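PDB 3OM8: probable hydrolase from Pseudomonas aeruginosa, which probably hydrolyses ester or lactone bonds as an alpha/beta-hydrolase, perhaps acting as a 3-oxoadipate enol-lactonase. Local coordinates for residues Ala15-Arg20 with Gly65-Pro70. Residues are numbered along the deposited sequence; the frame is centred on the assembly and turned at random.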
loop_
_atom_site.group_PDB
_atom_site.type_symbol
_atom_site.label_atom_id
_atom_site.label_comp_id
_atom_site.label_asym_id
_atom_site.label_seq_id
_atom_site.Cartn_x
_atom_site.Cartn_y
_atom_site.Cartn_z
ATOM N N ALA B 15 -32.703 22.498 5.354
ATOM C CA ALA B 15 -31.803 22.827 4.254
ATOM C C ALA B 15 -32.302 22.118 3.002
ATOM O O ALA B 15 -33.219 21.306 3.075
ATOM C CB ALA B 15 -30.389 22.429 4.580
ATOM N N SER B 16 -31.721 22.443 1.853
ATOM C CA SER B 16 -32.062 21.773 0.605
ATOM C C SER B 16 -30.803 21.151 0.004
ATOM O O SER B 16 -29.814 21.848 -0.225
ATOM C CB SER B 16 -32.688 22.765 -0.377
ATOM O OG SER B 16 -33.052 22.139 -1.597
ATOM N N LEU B 17 -30.835 19.838 -0.228
ATOM C CA LEU B 17 -29.698 19.115 -0.823
ATOM C C LEU B 17 -29.966 18.739 -2.274
ATOM O O LEU B 17 -30.978 18.119 -2.586
ATOM C CB LEU B 17 -29.381 17.845 -0.030
ATOM C CG LEU B 17 -28.933 18.046 1.415
ATOM C CD1 LEU B 17 -28.644 16.705 2.060
ATOM C CD2 LEU B 17 -27.715 18.946 1.469
ATOM N N ALA B 18 -29.061 19.129 -3.160
ATOM C CA ALA B 18 -29.193 18.803 -4.568
ATOM C C ALA B 18 -28.590 17.428 -4.818
ATOM O O ALA B 18 -27.510 17.123 -4.322
ATOM C CB ALA B 18 -28.492 19.837 -5.407
ATOM N N TYR B 19 -29.280 16.599 -5.590
ATOM C CA TYR B 19 -28.765 15.273 -5.903
ATOM C C TYR B 19 -29.238 14.779 -7.266
ATOM O O TYR B 19 -30.183 15.331 -7.837
ATOM C CB TYR B 19 -29.144 14.281 -4.797
ATOM C CG TYR B 19 -30.614 13.922 -4.736
ATOM C CD1 TYR B 19 -31.080 12.733 -5.281
ATOM C CD2 TYR B 19 -31.528 14.757 -4.122
ATOM C CE1 TYR B 19 -32.424 12.388 -5.221
ATOM C CE2 TYR B 19 -32.872 14.424 -4.055
ATOM C CZ TYR B 19 -33.316 13.240 -4.601
ATOM O OH TYR B 19 -34.653 12.911 -4.533
ATOM N N ARG B 20 -28.559 13.755 -7.791
ATOM C CA ARG B 20 -28.980 13.095 -9.024
ATOM C C ARG B 20 -28.558 11.625 -9.077
ATOM O O ARG B 20 -27.531 11.232 -8.515
ATOM C CB ARG B 20 -28.491 13.842 -10.275
ATOM C CG ARG B 20 -27.000 13.757 -10.560
ATOM C CD ARG B 20 -26.652 14.445 -11.878
ATOM N NE ARG B 20 -26.850 13.572 -13.029
ATOM C CZ ARG B 20 -27.969 13.493 -13.748
ATOM N NH1 ARG B 20 -29.016 14.245 -13.446
ATOM N NH2 ARG B 20 -28.041 12.652 -14.779
ATOM N N GLY B 65 -21.954 23.627 -3.753
ATOM C CA GLY B 65 -22.516 23.568 -5.090
ATOM C C GLY B 65 -23.974 23.970 -5.225
ATOM O O GLY B 65 -24.331 25.128 -5.031
ATOM N N ALA B 66 -24.818 23.003 -5.561
ATOM C CA ALA B 66 -26.212 23.279 -5.878
ATOM C C ALA B 66 -27.101 23.071 -4.674
ATOM O O ALA B 66 -28.313 23.213 -4.765
ATOM C CB ALA B 66 -26.680 22.406 -7.025
ATOM N N SER B 67 -26.495 22.708 -3.553
ATOM C CA SER B 67 -27.235 22.608 -2.307
ATOM C C SER B 67 -27.276 23.976 -1.604
ATOM O O SER B 67 -26.525 24.886 -1.963
ATOM C CB SER B 67 -26.616 21.541 -1.405
ATOM O OG SER B 67 -26.902 20.242 -1.902
ATOM N N SER B 68 -28.152 24.116 -0.612
ATOM C CA SER B 68 -28.272 25.370 0.126
ATOM C C SER B 68 -27.166 25.440 1.172
ATOM O O SER B 68 -26.491 24.452 1.420
ATOM C CB SER B 68 -29.657 25.501 0.770
ATOM O OG SER B 68 -29.891 24.493 1.739
ATOM N N VAL B 69 -26.978 26.606 1.782
ATOM C CA VAL B 69 -25.830 26.832 2.644
ATOM C C VAL B 69 -26.244 27.276 4.037
ATOM O O VAL B 69 -26.334 28.474 4.309
ATOM C CB VAL B 69 -24.905 27.925 2.059
ATOM C CG1 VAL B 69 -23.662 28.088 2.919
ATOM C CG2 VAL B 69 -24.531 27.611 0.601
ATOM N N PRO B 70 -26.500 26.319 4.937
ATOM C CA PRO B 70 -26.713 26.712 6.337
ATOM C C PRO B 70 -25.454 27.377 6.905
ATOM O O PRO B 70 -24.368 27.197 6.354
ATOM C CB PRO B 70 -26.974 25.374 7.042
ATOM C CG PRO B 70 -27.474 24.457 5.941
ATOM C CD PRO B 70 -26.711 24.878 4.715
#
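Ser-67 lays its hydroxyl against the backbone of strand 16-22 at Leu-17, its OG 3.2 Å from Leu-17 CA and close to Leu-17 CD2. With OG anti to its own carbonyl carbon (chi1 -73°), the hydroxyl meets the backbone of Ala-18, whose N donates to Ser-67 OG over 2.7 Å. The same OG is hydrogen-bonded to Asp-60 O, just past the neighbouring strand 55-59, so one hydroxyl bridges strand 16-22 and the residue that follows its neighbour. One residue on, Ser-68 grips Ser-16 twice. Its backbone N gives a 2.8 Å bond to Ser-16 O, while its OG, turned between N and carbonyl carbon (chi1 63°), accepts from Ser-16 N in an almost straight bond, N-H...O 176°. Small apolar groups close both ends: Ala-18 CB sits 3.5 Å from Ala-66 CB, and Ala-15 CB rests against Pro-70 CG at 3.8 Å. The two segments run nearly antiparallel, yet two of the three bonds end on serine hydroxyls in place of backbone carbonyls. In the alpha/beta-hydrolase fold this fastens the loop between strand 55-59 and helix 76-90 to the start of strand 16-22. Serine hydroxyls thus accept the N-H groups of Ser-16 and Ala-18 where strand 55-59 has given way to loop, carrying the pairing along strand 16-22 on without a regular partner strand.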